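Local coordinates for uncharacterized protein (Bombyx mori, PDB 5AZ0) that probably catalyses the nicotinamide-dependent reduction of aldehydes and ketones to alcohols, as a silkworm member of the aldo-keto reductase family, at residues Asp114-Val117 and Ser118-Ser122; Thr71-Tyr75 and Arg76-Glu80. All blocks are in the same frame, centred on the assembly; numbering follows the deposited sequence.

Interaction 1: Asp114-Val117 and Ser118-Ser122; sequences DVEV and SLRAS
The Arg120 guanidinium meets Glu116 at its edge, its NE hydrogen-bonded to OE2 of that carboxylate at 2.9 Å within a salt bridge. The two planes stand 77° apart, with NE above the carboxylate plane and the N-H bent to 137°. Water 1 lies along the same edge, donating a hydrogen bond to Glu116 OE2 at 2.6 Å and accepting one from Arg120 NH2 at 2.9 Å, so OE2 is gripped by both NE and the water. The glutamate chain starts anti to its backbone nitrogen and bends at chi2 (-92°), which swings the carboxylate along the helix toward Arg120. The arginine runs extended from CG to NE, and its CD packs 3.4 Å from Glu116 OE2. Long charged chains suit this more solvent-facing side, though Glu116 also brushes Val163; acid nearer the N-terminal end and base nearer the C-terminal end probably suit the helix dipole. Toward helix 153-165, Val115 packs on Phe160 and Leu119 on Val163, while on the strand side the smaller Ser118 fits against Val105. The arrangement is an i to i+4 salt bridge on an amphipathic helix, here the connection of a beta-alpha-beta unit in a TIM barrel.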
# COMPACT_ATOMS: atom_id res chain seq x y z
N ASP A 114 -21.56 6.33 -1.72
CA ASP A 114 -20.57 6.59 -2.71
C ASP A 114 -19.50 5.56 -2.90
O ASP A 114 -18.78 5.61 -3.91
CB ASP A 114 -19.97 7.96 -2.53
CG ASP A 114 -20.96 9.07 -3.03
OD1 ASP A 114 -21.44 9.13 -4.23
OD2 ASP A 114 -21.37 9.75 -2.12
N VAL A 115 -19.34 4.67 -1.92
CA VAL A 115 -18.26 3.67 -2.02
C VAL A 115 -18.58 2.78 -3.25
O VAL A 115 -17.74 2.55 -4.04
CB VAL A 115 -18.24 2.81 -0.76
CG1 VAL A 115 -17.18 1.73 -0.85
CG2 VAL A 115 -17.92 3.71 0.47
N GLU A 116 -19.83 2.37 -3.41
CA GLU A 116 -20.29 1.59 -4.58
C GLU A 116 -20.02 2.29 -5.96
O GLU A 116 -19.53 1.67 -6.93
CB GLU A 116 -21.74 1.17 -4.40
CG GLU A 116 -22.31 0.29 -5.53
CD GLU A 116 -23.05 1.04 -6.70
OE1 GLU A 116 -23.04 2.29 -6.74
OE2 GLU A 116 -23.66 0.34 -7.58
N VAL A 117 -20.18 3.61 -5.98
CA VAL A 117 -20.02 4.38 -7.25
C VAL A 117 -18.54 4.39 -7.52
O VAL A 117 -18.09 4.01 -8.59
CB VAL A 117 -20.55 5.82 -7.16
CG1 VAL A 117 -20.38 6.49 -8.49
CG2 VAL A 117 -22.02 5.85 -6.77
N SER A 118 -17.74 4.74 -6.51
CA SER A 118 -16.31 4.78 -6.74
C SER A 118 -15.73 3.42 -7.19
O SER A 118 -14.91 3.36 -8.11
CB SER A 118 -15.58 5.32 -5.49
OG SER A 118 -14.18 5.50 -5.70
N LEU A 119 -16.13 2.36 -6.49
CA LEU A 119 -15.53 1.07 -6.73
C LEU A 119 -16.02 0.54 -8.06
O LEU A 119 -15.23 0.06 -8.79
CB LEU A 119 -15.81 0.08 -5.62
CG LEU A 119 -15.44 -1.39 -5.82
CD1 LEU A 119 -13.98 -1.47 -6.06
CD2 LEU A 119 -15.87 -2.22 -4.61
N ARG A 120 -17.31 0.61 -8.38
CA ARG A 120 -17.77 0.23 -9.72
C ARG A 120 -17.05 0.93 -10.86
O ARG A 120 -16.61 0.30 -11.81
CB ARG A 120 -19.27 0.36 -9.86
CG ARG A 120 -20.01 -0.74 -9.07
CD ARG A 120 -21.32 -0.90 -9.67
NE ARG A 120 -22.26 -1.72 -8.98
CZ ARG A 120 -22.65 -2.95 -9.36
NH1 ARG A 120 -22.08 -3.58 -10.35
NH2 ARG A 120 -23.63 -3.57 -8.71
N ALA A 121 -16.82 2.22 -10.72
CA ALA A 121 -16.02 2.94 -11.68
C ALA A 121 -14.61 2.42 -11.76
O ALA A 121 -14.05 2.20 -12.87
CB ALA A 121 -16.07 4.47 -11.39
N SER A 122 -13.99 2.16 -10.59
CA SER A 122 -12.62 1.64 -10.62
C SER A 122 -12.64 0.25 -11.32
O SER A 122 -11.70 -0.09 -12.05
CB SER A 122 -12.04 1.49 -9.20
OG SER A 122 -11.47 2.66 -8.69
O HOH W 1 -24.97 -1.83 -6.86

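Interaction 2: Thr71-Tyr75 and Arg76-Glu80; sequences TAHFY and RVEPE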
# COMPACT_ATOMS: atom_id res chain seq x y z
N THR A 71 -3.22 -0.85 -6.61
CA THR A 71 -3.47 0.38 -7.26
C THR A 71 -4.55 1.16 -6.54
O THR A 71 -4.97 0.77 -5.47
CB THR A 71 -3.78 0.19 -8.79
OG1 THR A 71 -3.61 1.46 -9.44
CG2 THR A 71 -5.16 -0.32 -9.04
N ALA A 72 -5.01 2.25 -7.15
CA ALA A 72 -6.01 3.14 -6.54
C ALA A 72 -6.68 4.04 -7.59
O ALA A 72 -6.05 4.35 -8.53
CB ALA A 72 -5.36 4.01 -5.45
N HIS A 73 -7.92 4.48 -7.38
CA HIS A 73 -8.49 5.52 -8.17
C HIS A 73 -7.55 6.71 -8.31
O HIS A 73 -7.20 7.15 -9.45
CB HIS A 73 -9.82 5.94 -7.59
CG HIS A 73 -10.47 7.05 -8.34
ND1 HIS A 73 -11.45 7.85 -7.80
CD2 HIS A 73 -10.25 7.52 -9.60
CE1 HIS A 73 -11.84 8.75 -8.69
NE2 HIS A 73 -11.11 8.57 -9.80
N PHE A 74 -7.03 7.17 -7.17
CA PHE A 74 -6.09 8.29 -7.17
C PHE A 74 -4.84 8.15 -8.02
O PHE A 74 -4.22 9.14 -8.30
CB PHE A 74 -5.69 8.62 -5.73
CG PHE A 74 -4.91 9.90 -5.58
CD1 PHE A 74 -5.54 11.12 -5.76
CD2 PHE A 74 -3.54 9.88 -5.21
CE1 PHE A 74 -4.82 12.33 -5.62
CE2 PHE A 74 -2.82 11.08 -5.06
CZ PHE A 74 -3.46 12.31 -5.27
N TYR A 75 -4.38 6.95 -8.33
CA TYR A 75 -3.13 6.79 -9.05
C TYR A 75 -3.22 6.97 -10.57
O TYR A 75 -2.19 6.91 -11.25
CB TYR A 75 -2.52 5.45 -8.73
CG TYR A 75 -2.26 5.16 -7.24
CD1 TYR A 75 -2.24 6.16 -6.25
CD2 TYR A 75 -2.01 3.87 -6.85
CE1 TYR A 75 -2.00 5.85 -4.92
CE2 TYR A 75 -1.76 3.54 -5.53
CZ TYR A 75 -1.74 4.51 -4.56
OH TYR A 75 -1.51 4.09 -3.26
N ARG A 76 -4.42 7.16 -11.08
CA ARG A 76 -4.71 7.63 -12.44
C ARG A 76 -4.59 6.53 -13.48
O ARG A 76 -5.15 6.67 -14.50
CB ARG A 76 -3.85 8.86 -12.91
CG ARG A 76 -4.27 10.22 -12.33
CD ARG A 76 -3.35 10.68 -11.25
NE ARG A 76 -3.51 12.09 -10.95
CZ ARG A 76 -3.68 12.62 -9.73
NH1 ARG A 76 -3.74 11.87 -8.58
NH2 ARG A 76 -3.79 13.94 -9.63
N VAL A 77 -3.91 5.45 -13.18
CA VAL A 77 -3.51 4.48 -14.15
C VAL A 77 -4.35 3.19 -14.14
O VAL A 77 -3.93 2.20 -14.73
CB VAL A 77 -1.99 4.14 -13.97
CG1 VAL A 77 -1.17 5.38 -14.30
CG2 VAL A 77 -1.64 3.63 -12.55
N GLU A 78 -5.52 3.15 -13.50
CA GLU A 78 -6.29 1.88 -13.47
C GLU A 78 -6.60 1.35 -14.88
O GLU A 78 -6.47 0.14 -15.13
CB GLU A 78 -7.59 2.04 -12.68
CG GLU A 78 -7.38 2.24 -11.16
CD GLU A 78 -8.62 2.71 -10.44
OE1 GLU A 78 -9.21 3.68 -10.93
OE2 GLU A 78 -9.04 2.11 -9.40
N PRO A 79 -7.00 2.24 -15.84
CA PRO A 79 -7.30 1.70 -17.22
C PRO A 79 -6.10 1.00 -17.81
O PRO A 79 -6.19 -0.14 -18.25
CB PRO A 79 -7.73 2.98 -17.99
CG PRO A 79 -8.20 3.91 -16.89
CD PRO A 79 -7.21 3.69 -15.79
N GLU A 80 -4.93 1.58 -17.67
CA GLU A 80 -3.73 0.96 -18.23
C GLU A 80 -3.34 -0.33 -17.50
O GLU A 80 -2.85 -1.29 -18.12
CB GLU A 80 -2.55 1.93 -18.20
CG GLU A 80 -2.69 3.18 -19.07
CD GLU A 80 -3.34 4.40 -18.36
OE1 GLU A 80 -4.25 4.30 -17.49
OE2 GLU A 80 -2.94 5.51 -18.71
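Phe74 and Arg76 lie side by side and point the same way, the guanidinium upright on the ring with their planes 82° apart. Arg76 NH1 sits over one ring face, displaced toward the rim and 3.2 Å from Phe74 CE1, in a cation-pi contact. The same nitrogen donates to Phe74 O at 2.8 Å, in the carbonyl plane, so backbone and ring of one residue hold it together. The bend at chi2 (104°) folds the arginine back to this position, and its positive phi turns the chain out of the 3-10 segment 73-75. Arg76 NH2 binds Ala340 O, and Trp344 adds a second cation-pi partner, tying the turn to the C-terminal segment. Before this turn, Tyr75 lays one ring face over Ala72 CB, 3.5 Å from the plane; a methyl group is small enough to fit there. Tyr75 follows the second barrel strand and its OH is hydrogen-bonded to Lys104 NZ, consistent with the tyrosine of the aldo-keto reductase catalytic tetrad. Val77 then occupies the N-cap position of helix 78-90. Glu78 reaches back extended beyond CG, its carboxylate plane 15° from that of the His73 ring and its CG 4.0 Å from Thr71 CG2. Its buried OE1 forms a salt bridge with Arg125, and OE2 is hydrogen-bonded to Thr103 and also to Ser122.

Interaction 2 comes first along the chain, and its centre lies 13 Å from that of interaction 1. They touch through the inner surface of helix 112-126: Ser122 OG lies 2.6 Å from Glu78 OE2, a probable hydrogen bond, and 3.8 Å from His73 CB. Ser118 OG adds looser packing, 4.2 Å from His73 ND1. The small serines probably allow the helix to approach the buried histidine and glutamate closely, whereas Glu116 and Arg120 lie on its more solvent-facing side. Interaction 2 is the nearer to the probable active site: Tyr75, consistent with the catalytic tyrosine, has its side chain about 4 Å from a bound acetate, probably from the crystallisation liquor. Interaction 1 belongs to the outer helical layer of the barrel.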